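PDB 3D1L: putative NADP oxidoreductase BF3122 from Bacteroides fragilis, which is probably an NADP-dependent oxidoreductase with a Rossmann-type N-terminal domain, though its substrate and reaction are not established. Local coordinates for residues Thr11-Ile16 against Ala69-Val74; Ile36-Ser41 against Glu57-Leu62. One frame throughout, in Å; residues are numbered along the deposited sequence.

Interaction 1 of 2, residues Thr11-Ile16 against Ala69-Val74; sequences TPIVLI and AKLYIV
Val14 stands beside the ring of Tyr72, the two side chains pointing the same way from neighbouring parallel strands. Val14 CB comes within 3.5 Å of Tyr72 CD1, and both methyls reach the same CD1-CE1 side of the ring. The methyl that lies anti to the Val14 carbonyl carbon, CG2, also meets the CB of Ala69 at 3.5 Å. Further along this face, Val74 CG2 lies alongside Ile16 CB. On the other face Ile73 does the bridging: its CG1 turns back beside its own backbone N (chi1 -56°), which carries CD1 to 3.7 Å from Ile13 CG2 and 4.0 Å from Leu15 CD2, obliquely across the first and alongside the second.

Between these two layers the backbones pair as parallel strands. Val14 is bonded through both its N and its O: N donates to Leu71 O, and O accepts from Ile73 N, each at 2.8 Å. At the N-terminal end of the pair Pro12 O takes Lys70 N at 3.0 Å and, more weakly, Leu71 N.

The Tyr72 hydroxyl is held by Asn66 O. These are central strands of the Rossmann-type sheet: 35-40 flanks 12-16, 97-100 flanks 71-74, and Leu25, Ala26 and Leu29 of helix 20-31 pack on the Leu15 and Ile73 face.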
loop_
_atom_site.group_PDB
_atom_site.type_symbol
_atom_site.label_atom_id
_atom_site.label_comp_id
_atom_site.label_asym_id
_atom_site.label_seq_id
_atom_site.Cartn_x
_atom_site.Cartn_y
_atom_site.Cartn_z
ATOM N N THR B 11 -29.721 9.936 21.014
ATOM C CA THR B 11 -28.643 10.120 21.996
ATOM C C THR B 11 -27.827 11.364 21.655
ATOM O O THR B 11 -27.251 11.427 20.567
ATOM C CB THR B 11 -27.695 8.909 21.949
ATOM O OG1 THR B 11 -28.443 7.724 22.175
ATOM C CG2 THR B 11 -26.568 9.002 22.976
ATOM N N PRO B 12 -27.796 12.374 22.558
ATOM C CA PRO B 12 -26.906 13.502 22.243
ATOM C C PRO B 12 -25.463 13.143 22.550
ATOM O O PRO B 12 -25.149 12.674 23.644
ATOM C CB PRO B 12 -27.410 14.640 23.156
ATOM C CG PRO B 12 -28.085 13.956 24.317
ATOM C CD PRO B 12 -28.558 12.588 23.814
ATOM N N ILE B 13 -24.605 13.370 21.575
ATOM C CA ILE B 13 -23.203 12.971 21.659
ATOM C C ILE B 13 -22.284 14.203 21.608
ATOM O O ILE B 13 -22.498 15.091 20.789
ATOM C CB ILE B 13 -22.847 11.998 20.487
ATOM C CG1 ILE B 13 -23.807 10.781 20.483
ATOM C CG2 ILE B 13 -21.371 11.605 20.540
ATOM C CD1 ILE B 13 -23.677 9.868 19.287
ATOM N N VAL B 14 -21.267 14.231 22.475
ATOM C CA VAL B 14 -20.161 15.231 22.396
ATOM C C VAL B 14 -18.834 14.532 22.030
ATOM O O VAL B 14 -18.528 13.431 22.535
ATOM C CB VAL B 14 -20.040 16.019 23.715
ATOM C CG1 VAL B 14 -18.793 16.932 23.742
ATOM C CG2 VAL B 14 -21.322 16.841 23.974
ATOM N N LEU B 15 -18.065 15.146 21.125
ATOM C CA LEU B 15 -16.722 14.646 20.824
ATOM C C LEU B 15 -15.707 15.535 21.460
ATOM O O LEU B 15 -15.730 16.757 21.241
ATOM C CB LEU B 15 -16.469 14.577 19.313
ATOM C CG LEU B 15 -17.535 14.036 18.338
ATOM C CD1 LEU B 15 -16.772 13.737 17.087
ATOM C CD2 LEU B 15 -18.225 12.772 18.773
ATOM N N ILE B 16 -14.819 14.934 22.257
ATOM C CA ILE B 16 -13.712 15.638 22.884
ATOM C C ILE B 16 -12.488 15.183 22.099
ATOM O O ILE B 16 -11.943 14.079 22.332
ATOM C CB ILE B 16 -13.565 15.340 24.423
ATOM C CG1 ILE B 16 -14.846 15.637 25.245
ATOM C CG2 ILE B 16 -12.405 16.088 25.005
ATOM C CD1 ILE B 16 -15.404 17.050 25.142
ATOM N N ALA B 69 -25.136 16.187 27.482
ATOM C CA ALA B 69 -25.118 15.033 26.602
ATOM C C ALA B 69 -25.045 13.715 27.371
ATOM O O ALA B 69 -24.627 13.671 28.541
ATOM C CB ALA B 69 -23.941 15.147 25.609
ATOM N N LYS B 70 -25.410 12.647 26.677
ATOM C CA LYS B 70 -25.438 11.293 27.211
ATOM C C LYS B 70 -24.125 10.556 26.965
ATOM O O LYS B 70 -23.716 9.695 27.751
ATOM C CB LYS B 70 -26.624 10.543 26.565
ATOM C CG LYS B 70 -26.697 9.048 26.794
ATOM C CD LYS B 70 -26.927 8.641 28.231
ATOM C CE LYS B 70 -26.558 7.153 28.364
ATOM N NZ LYS B 70 -26.695 6.562 29.727
ATOM N N LEU B 71 -23.451 10.903 25.875
ATOM C CA LEU B 71 -22.231 10.221 25.506
ATOM C C LEU B 71 -21.147 11.216 25.122
ATOM O O LEU B 71 -21.360 12.088 24.276
ATOM C CB LEU B 71 -22.491 9.225 24.359
ATOM C CG LEU B 71 -21.275 8.420 23.875
ATOM C CD1 LEU B 71 -20.814 7.464 24.975
ATOM C CD2 LEU B 71 -21.592 7.632 22.594
ATOM N N TYR B 72 -19.991 11.056 25.761
ATOM C CA TYR B 72 -18.816 11.843 25.505
ATOM C C TYR B 72 -17.724 10.935 24.942
ATOM O O TYR B 72 -17.236 10.026 25.631
ATOM C CB TYR B 72 -18.362 12.513 26.798
ATOM C CG TYR B 72 -19.352 13.566 27.271
ATOM C CD1 TYR B 72 -19.183 14.901 26.903
ATOM C CD2 TYR B 72 -20.458 13.227 28.067
ATOM C CE1 TYR B 72 -20.078 15.883 27.309
ATOM C CE2 TYR B 72 -21.358 14.216 28.495
ATOM C CZ TYR B 72 -21.153 15.531 28.097
ATOM O OH TYR B 72 -21.994 16.520 28.468
ATOM N N ILE B 73 -17.370 11.171 23.679
ATOM C CA ILE B 73 -16.359 10.362 22.991
ATOM C C ILE B 73 -15.036 11.100 22.999
ATOM O O ILE B 73 -14.904 12.163 22.385
ATOM C CB ILE B 73 -16.752 10.015 21.547
ATOM C CG1 ILE B 73 -18.126 9.310 21.513
ATOM C CG2 ILE B 73 -15.609 9.140 20.900
ATOM C CD1 ILE B 73 -18.680 9.079 20.127
ATOM N N VAL B 74 -14.080 10.548 23.734
ATOM C CA VAL B 74 -12.825 11.220 23.988
ATOM C C VAL B 74 -11.737 10.578 23.137
ATOM O O VAL B 74 -11.456 9.384 23.245
ATOM C CB VAL B 74 -12.492 11.223 25.505
ATOM C CG1 VAL B 74 -11.233 12.001 25.792
ATOM C CG2 VAL B 74 -13.704 11.765 26.327
#

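Interaction 2 of 2, residues Ile36-Ser41 against Glu57-Leu62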
loop_
_atom_site.group_PDB
_atom_site.type_symbol
_atom_site.label_atom_id
_atom_site.label_comp_id
_atom_site.label_asym_id
_atom_site.label_seq_id
_atom_site.Cartn_x
_atom_site.Cartn_y
_atom_site.Cartn_z
ATOM N N ILE B 36 -24.859 14.894 17.025
ATOM C CA ILE B 36 -23.601 15.368 17.572
ATOM C C ILE B 36 -23.827 16.821 17.953
ATOM O O ILE B 36 -23.979 17.672 17.077
ATOM C CB ILE B 36 -22.438 15.173 16.546
ATOM C CG1 ILE B 36 -22.221 13.668 16.323
ATOM C CG2 ILE B 36 -21.164 15.781 17.067
ATOM C CD1 ILE B 36 -22.234 13.293 14.912
ATOM N N VAL B 37 -23.863 17.109 19.253
ATOM C CA VAL B 37 -24.257 18.449 19.672
ATOM C C VAL B 37 -23.115 19.448 19.554
ATOM O O VAL B 37 -23.349 20.612 19.182
ATOM C CB VAL B 37 -24.956 18.486 21.065
ATOM C CG1 VAL B 37 -26.152 17.529 21.073
ATOM C CG2 VAL B 37 -24.003 18.127 22.165
ATOM N N GLN B 38 -21.889 18.998 19.853
ATOM C CA GLN B 38 -20.713 19.830 19.675
ATOM C C GLN B 38 -19.425 19.049 19.699
ATOM O O GLN B 38 -19.357 17.900 20.143
ATOM C CB GLN B 38 -20.633 20.976 20.693
ATOM C CG GLN B 38 -20.226 20.531 22.038
ATOM C CD GLN B 38 -19.610 21.596 22.901
ATOM O OE1 GLN B 38 -19.025 21.260 23.904
ATOM N NE2 GLN B 38 -19.756 22.867 22.552
ATOM N N VAL B 39 -18.393 19.711 19.203
ATOM C CA VAL B 39 -17.079 19.142 19.048
ATOM C C VAL B 39 -16.146 20.049 19.828
ATOM O O VAL B 39 -16.220 21.271 19.704
ATOM C CB VAL B 39 -16.681 19.172 17.531
ATOM C CG1 VAL B 39 -15.189 18.835 17.306
ATOM C CG2 VAL B 39 -17.598 18.252 16.711
ATOM N N TYR B 40 -15.258 19.438 20.615
ATOM C CA TYR B 40 -14.158 20.140 21.246
ATOM C C TYR B 40 -12.844 19.744 20.562
ATOM O O TYR B 40 -12.622 18.567 20.240
ATOM C CB TYR B 40 -14.076 19.819 22.747
ATOM C CG TYR B 40 -12.717 20.150 23.295
ATOM C CD1 TYR B 40 -12.438 21.431 23.786
ATOM C CD2 TYR B 40 -11.680 19.205 23.251
ATOM C CE1 TYR B 40 -11.186 21.751 24.255
ATOM C CE2 TYR B 40 -10.407 19.522 23.700
ATOM C CZ TYR B 40 -10.173 20.798 24.198
ATOM O OH TYR B 40 -8.927 21.115 24.664
ATOM N N SER B 41 -11.960 20.719 20.349
ATOM C CA SER B 41 -10.593 20.422 19.929
ATOM C C SER B 41 -9.698 21.471 20.507
ATOM O O SER B 41 -10.167 22.565 20.812
ATOM C CB SER B 41 -10.483 20.439 18.405
ATOM O OG SER B 41 -9.186 20.080 17.977
ATOM N N GLU B 57 -22.098 22.469 17.108
ATOM C CA GLU B 57 -21.391 23.596 17.744
ATOM C C GLU B 57 -19.959 23.165 17.989
ATOM O O GLU B 57 -19.662 21.983 17.928
ATOM C CB GLU B 57 -22.013 23.948 19.105
ATOM C CG GLU B 57 -23.460 24.405 19.065
ATOM C CD GLU B 57 -23.914 25.023 20.388
ATOM O OE1 GLU B 57 -23.373 24.652 21.467
ATOM O OE2 GLU B 57 -24.811 25.895 20.353
ATOM N N TYR B 58 -19.050 24.107 18.242
ATOM C CA TYR B 58 -17.715 23.705 18.668
ATOM C C TYR B 58 -17.143 24.617 19.721
ATOM O O TYR B 58 -17.553 25.769 19.868
ATOM C CB TYR B 58 -16.733 23.568 17.486
ATOM C CG TYR B 58 -16.217 24.875 16.933
ATOM C CD1 TYR B 58 -15.080 25.491 17.474
ATOM C CD2 TYR B 58 -16.847 25.482 15.865
ATOM C CE1 TYR B 58 -14.597 26.665 16.968
ATOM C CE2 TYR B 58 -16.378 26.689 15.344
ATOM C CZ TYR B 58 -15.256 27.272 15.897
ATOM O OH TYR B 58 -14.787 28.451 15.371
ATOM N N THR B 59 -16.170 24.097 20.456
ATOM C CA THR B 59 -15.421 24.945 21.375
ATOM C C THR B 59 -13.955 24.487 21.383
ATOM O O THR B 59 -13.657 23.343 21.006
ATOM C CB THR B 59 -16.040 24.924 22.806
ATOM O OG1 THR B 59 -15.371 25.888 23.626
ATOM C CG2 THR B 59 -15.865 23.534 23.437
ATOM N N THR B 60 -13.057 25.380 21.795
ATOM C CA THR B 60 -11.667 24.996 22.082
ATOM C C THR B 60 -11.382 25.164 23.572
ATOM O O THR B 60 -10.229 25.145 24.000
ATOM C CB THR B 60 -10.640 25.856 21.311
ATOM O OG1 THR B 60 -10.829 27.223 21.668
ATOM C CG2 THR B 60 -10.805 25.713 19.822
ATOM N N ASP B 61 -12.450 25.343 24.348
ATOM C CA ASP B 61 -12.343 25.570 25.779
ATOM C C ASP B 61 -13.218 24.559 26.457
ATOM O O ASP B 61 -14.439 24.575 26.258
ATOM C CB ASP B 61 -12.814 26.991 26.116
ATOM C CG ASP B 61 -12.707 27.335 27.605
ATOM O OD1 ASP B 61 -12.437 26.454 28.440
ATOM O OD2 ASP B 61 -12.905 28.515 27.947
ATOM N N LEU B 62 -12.607 23.688 27.261
ATOM C CA LEU B 62 -13.353 22.643 27.985
ATOM C C LEU B 62 -14.420 23.206 28.922
ATOM O O LEU B 62 -15.415 22.546 29.210
ATOM C CB LEU B 62 -12.403 21.746 28.776
ATOM C CG LEU B 62 -11.480 20.902 27.895
ATOM C CD1 LEU B 62 -10.334 20.292 28.679
ATOM C CD2 LEU B 62 -12.294 19.830 27.164
#
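Leu62 lays a methyl squarely on the ring of Tyr40: CD2 sits 3.6 Å from the ring centroid, 8° off the ring normal, a clean CH-pi contact. The ring gets there because Tyr40 CG lies anti to the backbone N (chi1 161°), carrying the ring past the end of strand 57-59. There the backbone of the turn borders it, with Tyr40 CE1 3.5 Å from Thr60 C and the N of Asp61 at the ring edge. Thr59 CG2 bridges two residues of the partner strand, touching Tyr40 CD1 on one hand and Gln38 OE1 on the other. At the start of the pairing Gln38 CB is pressed on Glu57, 3.1 Å from its O, while the two side chains run at a slant to each other, amide and carboxylate planes 53° apart.

Four backbone bonds run the length of the pair: Val37 O takes Glu57 N, Glu57 O takes Val39 N, Val39 O takes Thr59 N at 2.9 Å, and Thr59 O takes Ser41 N at 3.2 Å. With helix 44-53 between them, the strands form a beta-alpha-beta unit of the Rossmann-type fold, and 57-59 is the outermost strand at this end of the sheet within the chain.

The turn carrying Leu62 is shaped by Thr59, whose OG1 accepts from Asp61 N at 3.1 Å in an ST turn and also bonds Glu64. Asp61 OD1 takes the N of Ala63, adding a further bond just beyond. Gln38 OE1 is fixed by Asn66 N, Tyr58 OH by Glu44 on the crossover helix, and Leu84 of helix 78-89 packs against both Tyr40 and Leu62.

Overall arrangement
From the N terminus, strand 12-16 comes first, and the chain passes through helix 20-31 to strand 35-40, which lies beside it in the sheet. Helix 44-53 then leads to strand 57-59, where interaction 2 closes the shorter loop. Continuing past Leu62, the chain crosses back over strands 35-40 and 12-16 in sheet order and enters 71-74, closing the larger loop of interaction 1, within which interaction 2 is nested. The two contacts meet where Val14 packs on Val37 and Ile16 on Tyr40. With the probable backbone bonds Ile13 O to Val37 N and Leu15 O to Tyr40 N, they give the order 57-59, 35-40, 12-16, 71-74, four neighbouring parallel strands of the Rossmann-type sheet.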